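Local coordinates for protein CaaX farnesyltransferase beta subunit Ram1 (Aspergillus fumigatus, PDB 4L9P) that probably serves as the peptide-binding subunit of a zinc-dependent heterodimer that transfers a farnesyl group to a cysteine near the C-terminus of target proteins, at residues R151-Y156 against S203-L208; T179-Q184 against F219-R224; M197-S202 against T242-G247; I210-G215 against V499-S504. All coordinates share one frame; numbering follows the deposited sequence. Where two conformers were deposited one is given.

Overall arrangement
Helix 200-213 ties three of the four contacts together. Its start is used in interaction 3, its middle in interaction 1 and its end in interaction 4, so that the centres of interactions 3 and 4 lie about 23 Å apart. Interaction 1 is nearest the active site. Its Trp153 side chain is about 4 Å from the bound farnesyl analogue and about 13 Å from the zinc ion. It joins interaction 4 where Tyr156 OH meets Val499 O at 2.7 Å, a probable hydrogen bond. Interaction 2 adjoins interaction 1 through Phe180, with Pro152 CB 3.6 Å from Phe180 CE1. Interaction 3 adjoins interaction 1 through Ala201 CB, 3.7 Å from Trp153 NE1.

Interaction 1 (R151-Y156 against S203-L208); sequences RPWMVY and SYAAVL
Trp153 and Tyr204 meet with their rings tilted. The planes are at 58° and the centroid of the six-membered indole ring is 5.6 Å from that of the phenol. The far corner of the indole does the touching, with Trp153 CH2 3.5 Å from Tyr204 CD2. The methyl of Ala205 points toward helix 151-164 and lies over the rim of one indole face. Ala205 CB is 3.5 Å from Pro152 O and 3.9 Å from Trp153 CE3, and also reaches the CB atoms of Pro152 and Tyr156. The small side chain is consistent with the close approach of the two segment axes, 8.1 Å.

Leu208 is wedged between two tyrosines. Its CD1 lies over the rim of one face of the Tyr204 ring and 3.5 Å from Tyr156 CE1. Tyr156 CG is turned away from the backbone N (chi1 167°), which carries the ring across Leu208. The two hydroxyls are joined by a water, 2.9 Å from both Tyr156 OH and Tyr204 OH. Tyr156 OH also bonds Val499 O, and Tyr204 OH bonds Tyr255 OH. Both buried hydroxyls are thus satisfied.

The axes of the two segments run the same general way, at 33°. This suits neighbouring inner helices of an alpha-alpha toroid, and Trp153 and Tyr255 both line the isoprenoid pocket.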
loop_
_atom_site.group_PDB
_atom_site.type_symbol
_atom_site.label_atom_id
_atom_site.label_comp_id
_atom_site.label_asym_id
_atom_site.label_seq_id
_atom_site.Cartn_x
_atom_site.Cartn_y
_atom_site.Cartn_z
ATOM N N ARG B 151 -2.340 -14.255 -11.960
ATOM C CA ARG B 151 -3.191 -15.424 -11.728
ATOM C C ARG B 151 -3.121 -15.901 -10.264
ATOM O O ARG B 151 -4.138 -16.211 -9.680
ATOM C CB ARG B 151 -2.942 -16.525 -12.736
ATOM C CG ARG B 151 -3.624 -16.159 -14.071
ATOM C CD ARG B 151 -3.500 -17.286 -15.106
ATOM N NE ARG B 151 -4.068 -18.523 -14.543
ATOM C CZ ARG B 151 -3.438 -19.674 -14.416
ATOM N NH1 ARG B 151 -2.196 -19.827 -14.888
ATOM N NH2 ARG B 151 -4.094 -20.700 -13.875
ATOM N N PRO B 152 -1.932 -15.927 -9.644
ATOM C CA PRO B 152 -1.960 -16.343 -8.213
ATOM C C PRO B 152 -2.733 -15.398 -7.342
ATOM O O PRO B 152 -3.424 -15.878 -6.401
ATOM C CB PRO B 152 -0.475 -16.397 -7.828
ATOM C CG PRO B 152 0.206 -16.738 -9.189
ATOM C CD PRO B 152 -0.563 -15.887 -10.213
ATOM N N TRP B 153 -2.637 -14.088 -7.633
ATOM C CA TRP B 153 -3.493 -13.145 -6.912
ATOM C C TRP B 153 -4.974 -13.459 -7.072
ATOM O O TRP B 153 -5.752 -13.345 -6.108
ATOM C CB TRP B 153 -3.286 -11.718 -7.368
ATOM C CG TRP B 153 -2.101 -11.018 -6.810
ATOM C CD1 TRP B 153 -1.113 -10.403 -7.530
ATOM C CD2 TRP B 153 -1.849 -10.709 -5.435
ATOM N NE1 TRP B 153 -0.245 -9.770 -6.677
ATOM C CE2 TRP B 153 -0.661 -9.948 -5.380
ATOM C CE3 TRP B 153 -2.528 -10.971 -4.243
ATOM C CZ2 TRP B 153 -0.127 -9.452 -4.199
ATOM C CZ3 TRP B 153 -1.967 -10.484 -3.037
ATOM C CH2 TRP B 153 -0.801 -9.732 -3.048
ATOM N N MET B 154 -5.421 -13.795 -8.284
ATOM C CA MET B 154 -6.870 -14.054 -8.484
ATOM C C MET B 154 -7.332 -15.266 -7.667
ATOM O O MET B 154 -8.491 -15.313 -7.203
ATOM C CB MET B 154 -7.190 -14.249 -9.980
ATOM C CG MET B 154 -6.679 -13.049 -10.787
ATOM S SD MET B 154 -6.582 -13.335 -12.542
ATOM C CE MET B 154 -8.275 -13.514 -12.623
ATOM N N VAL B 155 -6.433 -16.231 -7.488
ATOM C CA VAL B 155 -6.757 -17.375 -6.603
ATOM C C VAL B 155 -6.858 -16.905 -5.149
ATOM O O VAL B 155 -7.859 -17.174 -4.471
ATOM C CB VAL B 155 -5.695 -18.499 -6.725
ATOM C CG1 VAL B 155 -6.020 -19.597 -5.695
ATOM C CG2 VAL B 155 -5.703 -19.062 -8.162
ATOM N N TYR B 156 -5.873 -16.145 -4.693
ATOM C CA TYR B 156 -5.879 -15.644 -3.331
ATOM C C TYR B 156 -7.102 -14.769 -3.050
ATOM O O TYR B 156 -7.743 -14.948 -2.012
ATOM C CB TYR B 156 -4.580 -14.870 -3.047
ATOM C CG TYR B 156 -4.706 -14.078 -1.763
ATOM C CD1 TYR B 156 -4.700 -14.704 -0.462
ATOM C CD2 TYR B 156 -4.875 -12.688 -1.833
ATOM C CE1 TYR B 156 -4.913 -13.909 0.709
ATOM C CE2 TYR B 156 -5.086 -11.908 -0.668
ATOM C CZ TYR B 156 -5.067 -12.535 0.587
ATOM O OH TYR B 156 -5.250 -11.776 1.705
ATOM N N SER B 203 4.382 -15.257 -5.015
ATOM C CA SER B 203 4.723 -16.227 -3.983
ATOM C C SER B 203 3.906 -15.994 -2.717
ATOM O O SER B 203 3.433 -16.973 -2.108
ATOM C CB SER B 203 6.231 -16.075 -3.700
ATOM O OG SER B 203 7.009 -16.566 -4.790
ATOM N N TYR B 204 3.706 -14.730 -2.346
ATOM C CA TYR B 204 2.842 -14.405 -1.211
ATOM C C TYR B 204 1.417 -14.905 -1.470
ATOM O O TYR B 204 0.801 -15.576 -0.635
ATOM C CB TYR B 204 2.918 -12.888 -1.064
ATOM C CG TYR B 204 1.891 -12.243 -0.153
ATOM C CD1 TYR B 204 2.167 -11.984 1.190
ATOM C CD2 TYR B 204 0.658 -11.800 -0.646
ATOM C CE1 TYR B 204 1.269 -11.307 2.016
ATOM C CE2 TYR B 204 -0.231 -11.092 0.139
ATOM C CZ TYR B 204 0.081 -10.855 1.475
ATOM O OH TYR B 204 -0.843 -10.157 2.219
ATOM N N ALA B 205 0.864 -14.583 -2.623
ATOM C CA ALA B 205 -0.507 -15.029 -2.940
ATOM C C ALA B 205 -0.627 -16.534 -2.921
ATOM O O ALA B 205 -1.622 -17.089 -2.412
ATOM C CB ALA B 205 -0.919 -14.504 -4.334
ATOM N N ALA B 206 0.376 -17.225 -3.469
ATOM C CA ALA B 206 0.307 -18.653 -3.465
ATOM C C ALA B 206 0.415 -19.245 -2.056
ATOM O O ALA B 206 -0.303 -20.193 -1.727
ATOM C CB ALA B 206 1.414 -19.237 -4.395
ATOM N N VAL B 207 1.370 -18.755 -1.260
ATOM C CA VAL B 207 1.484 -19.264 0.110
ATOM C C VAL B 207 0.242 -19.027 0.928
ATOM O O VAL B 207 -0.180 -19.908 1.695
ATOM C CB VAL B 207 2.741 -18.658 0.797
ATOM C CG1 VAL B 207 2.787 -18.980 2.311
ATOM C CG2 VAL B 207 3.999 -19.210 0.125
ATOM N N LEU B 208 -0.363 -17.856 0.798
ATOM C CA LEU B 208 -1.590 -17.577 1.554
ATOM C C LEU B 208 -2.730 -18.470 1.053
ATOM O O LEU B 208 -3.572 -18.933 1.862
ATOM C CB LEU B 208 -1.988 -16.098 1.374
ATOM C CG LEU B 208 -1.085 -15.109 2.124
ATOM C CD1 LEU B 208 -1.682 -13.715 2.090
ATOM C CD2 LEU B 208 -0.694 -15.492 3.537
HETATM O O HOH W 1 -3.482 -9.553 1.268
#

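Interaction 2 (T179-Q184 against F219-R224); sequences TFTAAQ and FKLIDR
Gln184 reaches Leu221 and Asp223 with its side chain stretched out. CG is anti to the backbone N (chi1 -174°) and the chain stays extended beyond it, so the amide arrives at the turn between two helices. Leu221 has the less common first torsion, with CG between its backbone N and carbonyl carbon (chi1 86°). This puts CD1 4.0 Å from Gln184 NE2 and 4.4 Å from Phe180 CB.

Both ends of the amide are used. Gln184 OE1 accepts from Asp223 N at 2.8 Å in an almost straight bond of 177°. Gln184 NE2 donates to Leu221 O at 2.9 Å. That oxygen lies close to the plane of the glutamine amide, while the donor stands above the plane of the Leu221 carbonyl. The two bonds together fix the rotation of the amide. A water gives OE1 a second donor, 2.8 Å from Gln184 OE1, and also donates to Asp223 O at 2.9 Å.

Leu221 lies on helix 216-221, and Asp223 is the N-cap of helix 224-234, its OD1 bonding Ala226 N. Gln184, in the chain leading out of helix 173-183, ties that region to the link between the other two. Phe180 packs against helices 151-164 and 200-213. Thr179 OG1 bonds Leu44 N of the alpha subunit.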
loop_
_atom_site.group_PDB
_atom_site.type_symbol
_atom_site.label_atom_id
_atom_site.label_comp_id
_atom_site.label_asym_id
_atom_site.label_seq_id
_atom_site.Cartn_x
_atom_site.Cartn_y
_atom_site.Cartn_z
ATOM N N THR B 179 -2.698 -25.673 -9.703
ATOM C CA THR B 179 -2.374 -24.350 -10.159
ATOM C C THR B 179 -0.950 -23.965 -9.780
ATOM O O THR B 179 -0.217 -23.431 -10.595
ATOM C CB THR B 179 -3.342 -23.295 -9.510
ATOM O OG1 THR B 179 -4.697 -23.641 -9.837
ATOM C CG2 THR B 179 -3.050 -21.887 -10.015
ATOM N N PHE B 180 -0.553 -24.195 -8.538
ATOM C CA PHE B 180 0.745 -23.625 -8.086
ATOM C C PHE B 180 1.925 -24.554 -8.407
ATOM O O PHE B 180 3.071 -24.133 -8.443
ATOM C CB PHE B 180 0.668 -23.217 -6.613
ATOM C CG PHE B 180 -0.259 -22.048 -6.416
ATOM C CD1 PHE B 180 -0.130 -20.953 -7.258
ATOM C CD2 PHE B 180 -1.262 -22.045 -5.479
ATOM C CE1 PHE B 180 -0.993 -19.866 -7.140
ATOM C CE2 PHE B 180 -2.102 -21.005 -5.373
ATOM C CZ PHE B 180 -2.013 -19.911 -6.204
ATOM N N THR B 181 1.661 -25.843 -8.635
ATOM C CA THR B 181 2.768 -26.729 -9.007
ATOM C C THR B 181 3.398 -26.273 -10.292
ATOM O O THR B 181 4.610 -26.253 -10.443
ATOM C CB THR B 181 2.235 -28.177 -9.156
ATOM O OG1 THR B 181 1.924 -28.652 -7.850
ATOM C CG2 THR B 181 3.328 -29.089 -9.735
ATOM N N ALA B 182 2.546 -25.884 -11.216
ATOM C CA ALA B 182 2.959 -25.395 -12.500
ATOM C C ALA B 182 3.668 -24.016 -12.456
ATOM O O ALA B 182 4.485 -23.696 -13.325
ATOM C CB ALA B 182 1.685 -25.303 -13.366
ATOM N N ALA B 183 3.359 -23.202 -11.450
ATOM C CA ALA B 183 3.887 -21.838 -11.382
ATOM C C ALA B 183 5.178 -21.766 -10.577
ATOM O O ALA B 183 5.819 -20.702 -10.543
ATOM C CB ALA B 183 2.867 -20.923 -10.769
ATOM N N GLN B 184 5.526 -22.863 -9.886
ATOM C CA GLN B 184 6.768 -22.878 -9.101
ATOM C C GLN B 184 7.987 -23.145 -9.943
ATOM O O GLN B 184 8.011 -24.103 -10.731
ATOM C CB GLN B 184 6.685 -23.953 -8.005
ATOM C CG GLN B 184 7.888 -23.916 -7.075
ATOM C CD GLN B 184 7.714 -24.777 -5.868
ATOM O OE1 GLN B 184 8.149 -24.401 -4.784
ATOM N NE2 GLN B 184 7.082 -25.945 -6.017
ATOM N N PHE B 219 0.891 -28.215 1.549
ATOM C CA PHE B 219 2.085 -27.654 2.201
ATOM C C PHE B 219 3.363 -28.251 1.572
ATOM O O PHE B 219 4.388 -27.577 1.419
ATOM C CB PHE B 219 2.110 -27.966 3.693
ATOM C CG PHE B 219 1.020 -27.294 4.501
ATOM C CD1 PHE B 219 0.229 -26.265 3.994
ATOM C CD2 PHE B 219 0.781 -27.706 5.806
ATOM C CE1 PHE B 219 -0.780 -25.644 4.813
ATOM C CE2 PHE B 219 -0.200 -27.094 6.594
ATOM C CZ PHE B 219 -0.996 -26.107 6.091
ATOM N N LYS B 220 3.276 -29.517 1.195
ATOM C CA LYS B 220 4.420 -30.228 0.619
ATOM C C LYS B 220 4.802 -29.740 -0.777
ATOM O O LYS B 220 5.902 -29.993 -1.232
ATOM C CB LYS B 220 4.150 -31.748 0.585
ATOM C CG LYS B 220 4.375 -32.391 1.936
ATOM C CD LYS B 220 3.834 -33.824 1.975
ATOM C CE LYS B 220 4.228 -34.688 0.839
ATOM N NZ LYS B 220 3.686 -36.070 1.201
ATOM N N LEU B 221 3.918 -29.030 -1.468
ATOM C CA LEU B 221 4.238 -28.671 -2.834
ATOM C C LEU B 221 5.404 -27.688 -2.874
ATOM O O LEU B 221 6.224 -27.688 -3.799
ATOM C CB LEU B 221 2.988 -28.177 -3.534
ATOM C CG LEU B 221 2.532 -26.755 -3.468
ATOM C CD1 LEU B 221 3.390 -25.910 -4.452
ATOM C CD2 LEU B 221 1.086 -26.711 -3.880
ATOM N N ILE B 222 5.466 -26.823 -1.876
ATOM C CA ILE B 222 6.493 -25.785 -1.859
ATOM C C ILE B 222 7.902 -26.348 -1.660
ATOM O O ILE B 222 8.135 -27.085 -0.716
ATOM C CB ILE B 222 6.214 -24.756 -0.753
ATOM C CG1 ILE B 222 4.785 -24.182 -0.875
ATOM C CG2 ILE B 222 7.369 -23.694 -0.757
ATOM C CD1 ILE B 222 4.187 -23.544 0.434
ATOM N N ASP B 223 8.859 -25.969 -2.530
ATOM C CA ASP B 223 10.257 -26.317 -2.308
ATOM C C ASP B 223 10.824 -25.245 -1.380
ATOM O O ASP B 223 11.174 -24.151 -1.809
ATOM C CB ASP B 223 11.039 -26.398 -3.637
ATOM C CG ASP B 223 12.505 -26.820 -3.447
ATOM O OD1 ASP B 223 13.075 -26.677 -2.338
ATOM O OD2 ASP B 223 13.088 -27.329 -4.420
ATOM N N ARG B 224 10.859 -25.555 -0.087
ATOM C CA ARG B 224 11.257 -24.536 0.910
ATOM C C ARG B 224 12.684 -24.115 0.820
ATOM O O ARG B 224 12.972 -22.909 0.965
ATOM C CB ARG B 224 11.137 -25.028 2.356
ATOM C CG ARG B 224 9.880 -25.046 3.045
ATOM C CD ARG B 224 10.238 -26.065 4.182
ATOM N NE ARG B 224 10.503 -25.342 5.358
ATOM C CZ ARG B 224 10.847 -25.781 6.544
ATOM N NH1 ARG B 224 11.224 -27.055 6.815
ATOM N NH2 ARG B 224 10.862 -24.841 7.467
HETATM O O HOH W 2 10.111 -22.606 -4.027
#

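Interaction 3 (M197-S202 against T242-G247); sequences MSHVAS and TVCEGG
Met197 makes a loose start against Glu245, with Met197 SD 4.4 Å from Glu245 O. Its backbone N and O bond Thr89 and Tyr88 of the alpha subunit.

Ser198 follows and uses its carbonyl. Ser198 O lies 3.3 Å from Cys244 CB. It also accepts from a water at 2.7 Å, and the same water accepts from Glu245 N. This bridge reaches the type II turn Cys244-Gly247, where Gly246 has positive phi.

His199 is the N-cap of helix 200-213. With chi1 at -172° the ring swings opposite the backbone N and lies alongside Val243, pointing the same way. Val243 O sits over one face of the ring, and Val243 CG2 is 3.5 Å from His199 NE2. The ring is held in rotation by a capping bond from Ala201 N to His199 ND1, 2.9 Å long and within the ring plane. As ND1 accepts, a neutral ring would probably carry its proton on NE2. His199 CA adds a CH...O contact of 3.3 Å to Val243 O.

Val200 gives the one direct hydrogen bond between the segments. Val200 N donates to Val243 O at 2.8 Å and 164°, within the carbonyl plane. Val200 CG2 packs 3.9 Å from Val243 CB.

The contact joins the start of helix 200-213 to the loop between helices 224-234 and 251-263. Val200 also packs on Leu234 and Cys256 of those helices. Ser202 packs on Pro152 of helix 151-164, and His199 meets Tyr88 of the alpha subunit edge to face.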
loop_
_atom_site.group_PDB
_atom_site.type_symbol
_atom_site.label_atom_id
_atom_site.label_comp_id
_atom_site.label_asym_id
_atom_site.label_seq_id
_atom_site.Cartn_x
_atom_site.Cartn_y
_atom_site.Cartn_z
ATOM N N MET B 197 9.209 -15.790 -14.285
ATOM C CA MET B 197 10.152 -15.836 -13.180
ATOM C C MET B 197 9.485 -15.626 -11.816
ATOM O O MET B 197 8.373 -15.076 -11.686
ATOM C CB MET B 197 11.295 -14.862 -13.388
ATOM C CG MET B 197 10.852 -13.492 -13.274
ATOM S SD MET B 197 11.968 -12.248 -14.052
ATOM C CE MET B 197 13.025 -13.155 -14.962
ATOM N N SER B 198 10.144 -16.099 -10.758
ATOM C CA SER B 198 9.510 -15.962 -9.438
ATOM C C SER B 198 9.388 -14.518 -9.047
ATOM O O SER B 198 10.213 -13.665 -9.391
ATOM C CB SER B 198 10.356 -16.725 -8.405
ATOM O OG SER B 198 10.292 -18.094 -8.771
ATOM N N HIS B 199 8.297 -14.214 -8.318
ATOM C CA HIS B 199 8.040 -12.825 -7.899
ATOM C C HIS B 199 7.498 -12.932 -6.495
ATOM O O HIS B 199 6.678 -13.844 -6.177
ATOM C CB HIS B 199 6.977 -12.238 -8.869
ATOM C CG HIS B 199 6.722 -10.754 -8.712
ATOM N ND1 HIS B 199 6.104 -10.187 -7.598
ATOM C CD2 HIS B 199 7.013 -9.720 -9.553
ATOM C CE1 HIS B 199 5.982 -8.881 -7.792
ATOM N NE2 HIS B 199 6.516 -8.572 -8.978
ATOM N N VAL B 200 7.887 -12.010 -5.627
ATOM C CA VAL B 200 7.427 -12.121 -4.242
ATOM C C VAL B 200 5.904 -11.968 -4.093
ATOM O O VAL B 200 5.337 -12.546 -3.151
ATOM C CB VAL B 200 8.077 -11.074 -3.300
ATOM C CG1 VAL B 200 9.515 -11.246 -3.299
ATOM C CG2 VAL B 200 7.687 -9.631 -3.644
ATOM N N ALA B 201 5.247 -11.205 -4.978
ATOM C CA ALA B 201 3.786 -11.049 -4.823
ATOM C C ALA B 201 3.036 -12.320 -5.192
ATOM O O ALA B 201 2.070 -12.708 -4.537
ATOM C CB ALA B 201 3.291 -9.843 -5.642
ATOM N N SER B 202 3.458 -12.970 -6.275
ATOM C CA SER B 202 2.825 -14.237 -6.621
ATOM C C SER B 202 3.186 -15.313 -5.608
ATOM O O SER B 202 2.386 -16.219 -5.363
ATOM C CB SER B 202 3.208 -14.703 -8.052
ATOM O OG SER B 202 4.528 -14.361 -8.383
ATOM N N THR B 242 14.074 -6.478 -3.444
ATOM C CA THR B 242 13.405 -6.360 -4.735
ATOM C C THR B 242 12.288 -7.360 -4.842
ATOM O O THR B 242 12.227 -8.322 -4.061
ATOM C CB THR B 242 14.435 -6.597 -5.897
ATOM O OG1 THR B 242 15.192 -7.809 -5.647
ATOM C CG2 THR B 242 15.405 -5.403 -6.000
ATOM N N VAL B 243 11.374 -7.141 -5.798
ATOM C CA VAL B 243 10.213 -8.020 -5.895
ATOM C C VAL B 243 10.501 -9.245 -6.756
ATOM O O VAL B 243 9.788 -10.257 -6.698
ATOM C CB VAL B 243 8.968 -7.274 -6.426
ATOM C CG1 VAL B 243 8.581 -6.149 -5.389
ATOM C CG2 VAL B 243 9.237 -6.643 -7.835
ATOM N N CYS B 244 11.571 -9.163 -7.541
ATOM C CA CYS B 244 12.018 -10.283 -8.354
ATOM C C CYS B 244 13.440 -9.944 -8.754
ATOM O O CYS B 244 13.891 -8.769 -8.562
ATOM C CB CYS B 244 11.112 -10.513 -9.598
ATOM S SG CYS B 244 11.070 -9.194 -10.769
ATOM N N GLU B 245 14.165 -10.930 -9.299
ATOM C CA GLU B 245 15.562 -10.640 -9.674
ATOM C C GLU B 245 15.554 -9.672 -10.842
ATOM O O GLU B 245 14.961 -9.936 -11.897
ATOM C CB GLU B 245 16.265 -11.935 -10.097
ATOM C CG GLU B 245 16.428 -12.842 -8.859
ATOM C CD GLU B 245 17.192 -14.103 -9.242
ATOM O OE1 GLU B 245 18.429 -14.039 -9.402
ATOM O OE2 GLU B 245 16.564 -15.175 -9.373
ATOM N N GLY B 246 16.184 -8.524 -10.660
ATOM C CA GLY B 246 16.170 -7.517 -11.714
ATOM C C GLY B 246 14.976 -6.576 -11.638
ATOM O O GLY B 246 14.864 -5.704 -12.471
ATOM N N GLY B 247 14.105 -6.760 -10.635
ATOM C CA GLY B 247 12.906 -5.928 -10.491
ATOM C C GLY B 247 13.067 -4.796 -9.499
ATOM O O GLY B 247 14.107 -4.575 -8.882
HETATM O O HOH W 3 12.903 -13.520 -9.508
#

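Interaction 4 (I210-G215 against V499-S504); sequences IAMVGG and VIPHKS
The end of helix 200-213 meets the start of the C-terminal helix 502-513 here, with Ala211 and Met212 against Ile500, Pro501 and Ser504. Ile500 splits its two branches between neighbouring residues. CG1 stands between the backbone N and the carbonyl carbon (chi1 49°), and it sends CD1 to within 3.6 Å of Ala211 CB. The other branch, Ile500 CG2, is 3.8 Å from Met212 CG. Met212 CG also reaches Pro501 CD at 4.0 Å, the two side chains meeting at about a right angle. The bend at chi3 (-80°) of the methionine turns CE back to Ile500 CG2, and SD lies near the same methyl.

Ser504 comes in over the backbone, with CB 3.5 Å from Ala211 O. Helix 200-213 is an inner helix of the alpha-alpha toroid, and the contact lies at its C-terminal end. The C-terminal part of the chain thus returns to the barrel after nearly 300 residues, consistent with other farnesyltransferase beta subunits, where C-terminal residues close one end of the barrel.

No direct hydrogen bond joins the segments, but two waters do. One donates to Ala211 O at 2.7 Å and to Ser504 O at 2.8 Å. The second donates to Met212 O at 2.8 Å and bonds Ser504 OG. Ala211 O and Met212 O belong to the last turn of helix 200-213. Gly214, with positive phi, is the first residue past the helix, and its N still donates to Ile210 O.

Pro501 is the N-cap of helix 502-513. Leu159 and Cys163 of helix 151-164 also pack on Met212.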
loop_
_atom_site.group_PDB
_atom_site.type_symbol
_atom_site.label_atom_id
_atom_site.label_comp_id
_atom_site.label_asym_id
_atom_site.label_seq_id
_atom_site.Cartn_x
_atom_site.Cartn_y
_atom_site.Cartn_z
ATOM N N ILE B 210 -2.370 -21.531 -0.237
ATOM C CA ILE B 210 -2.070 -22.839 0.314
ATOM C C ILE B 210 -2.433 -22.898 1.786
ATOM O O ILE B 210 -2.977 -23.924 2.240
ATOM C CB ILE B 210 -0.557 -23.139 0.047
ATOM C CG1 ILE B 210 -0.384 -23.481 -1.441
ATOM C CG2 ILE B 210 -0.041 -24.258 0.958
ATOM C CD1 ILE B 210 1.085 -23.466 -1.882
ATOM N N ALA B 211 -2.153 -21.820 2.531
ATOM C CA ALA B 211 -2.510 -21.791 3.941
ATOM C C ALA B 211 -4.024 -21.916 4.117
ATOM O O ALA B 211 -4.512 -22.613 5.012
ATOM C CB ALA B 211 -1.983 -20.503 4.621
ATOM N N MET B 212 -4.778 -21.225 3.280
ATOM C CA MET B 212 -6.252 -21.236 3.447
ATOM C C MET B 212 -6.815 -22.620 3.129
ATOM O O MET B 212 -7.684 -23.124 3.863
ATOM C CB MET B 212 -6.962 -20.145 2.584
ATOM C CG MET B 212 -6.829 -18.811 3.187
ATOM S SD MET B 212 -7.726 -17.528 2.273
ATOM C CE MET B 212 -6.518 -17.221 0.917
ATOM N N VAL B 213 -6.344 -23.287 2.078
ATOM C CA VAL B 213 -6.907 -24.616 1.799
ATOM C C VAL B 213 -6.376 -25.661 2.742
ATOM O O VAL B 213 -7.080 -26.648 3.051
ATOM C CB VAL B 213 -6.760 -25.061 0.274
ATOM C CG1 VAL B 213 -7.419 -24.054 -0.678
ATOM C CG2 VAL B 213 -5.284 -25.295 -0.139
ATOM N N GLY B 214 -5.143 -25.489 3.210
ATOM C CA GLY B 214 -4.549 -26.415 4.182
ATOM C C GLY B 214 -4.202 -27.771 3.609
ATOM O O GLY B 214 -4.278 -28.009 2.386
ATOM N N GLY B 215 -3.773 -28.651 4.513
ATOM C CA GLY B 215 -3.487 -30.037 4.201
ATOM C C GLY B 215 -2.026 -30.251 3.889
ATOM O O GLY B 215 -1.375 -29.428 3.244
ATOM N N VAL B 499 -3.327 -11.602 6.739
ATOM C CA VAL B 499 -4.468 -11.423 5.806
ATOM C C VAL B 499 -5.070 -12.747 5.317
ATOM O O VAL B 499 -5.436 -12.924 4.157
ATOM C CB VAL B 499 -4.170 -10.414 4.636
ATOM C CG1 VAL B 499 -5.506 -9.753 4.229
ATOM C CG2 VAL B 499 -3.198 -9.324 5.066
ATOM N N ILE B 500 -5.192 -13.671 6.277
ATOM C CA ILE B 500 -5.869 -14.955 6.169
ATOM C C ILE B 500 -6.388 -15.274 7.561
ATOM O O ILE B 500 -6.008 -14.633 8.539
ATOM C CB ILE B 500 -4.864 -16.094 5.709
ATOM C CG1 ILE B 500 -3.572 -16.099 6.548
ATOM C CG2 ILE B 500 -4.566 -15.983 4.191
ATOM C CD1 ILE B 500 -2.675 -17.337 6.228
ATOM N N PRO B 501 -7.256 -16.281 7.691
ATOM C CA PRO B 501 -7.731 -16.601 9.044
ATOM C C PRO B 501 -6.566 -16.973 9.976
ATOM O O PRO B 501 -5.568 -17.604 9.554
ATOM C CB PRO B 501 -8.630 -17.815 8.810
ATOM C CG PRO B 501 -9.108 -17.647 7.367
ATOM C CD PRO B 501 -7.925 -17.053 6.629
ATOM N N HIS B 502 -6.677 -16.601 11.253
ATOM C CA HIS B 502 -5.624 -16.952 12.203
ATOM C C HIS B 502 -5.259 -18.422 12.223
ATOM O O HIS B 502 -4.063 -18.756 12.272
ATOM C CB HIS B 502 -6.023 -16.553 13.635
ATOM C CG HIS B 502 -6.233 -15.094 13.819
ATOM N ND1 HIS B 502 -7.229 -14.385 13.160
ATOM C CD2 HIS B 502 -5.575 -14.201 14.610
ATOM C CE1 HIS B 502 -7.150 -13.115 13.522
ATOM N NE2 HIS B 502 -6.172 -12.982 14.416
ATOM N N LYS B 503 -6.265 -19.301 12.208
ATOM C CA LYS B 503 -5.974 -20.722 12.239
ATOM C C LYS B 503 -5.188 -21.163 10.994
ATOM O O LYS B 503 -4.323 -22.058 11.055
ATOM C CB LYS B 503 -7.305 -21.486 12.314
ATOM C CG LYS B 503 -7.066 -23.037 12.370
ATOM C CD LYS B 503 -8.410 -23.838 12.342
ATOM C CE LYS B 503 -8.169 -25.392 12.420
ATOM N NZ LYS B 503 -9.561 -25.985 12.560
ATOM N N SER B 504 -5.491 -20.567 9.840
ATOM C CA SER B 504 -4.760 -20.961 8.649
ATOM C C SER B 504 -3.279 -20.552 8.792
ATOM O O SER B 504 -2.356 -21.310 8.389
ATOM C CB SER B 504 -5.337 -20.221 7.426
ATOM O OG SER B 504 -6.733 -20.475 7.291
HETATM O O HOH W 4 -3.146 -23.694 7.063
HETATM O O HOH W 5 -7.414 -23.020 6.621
#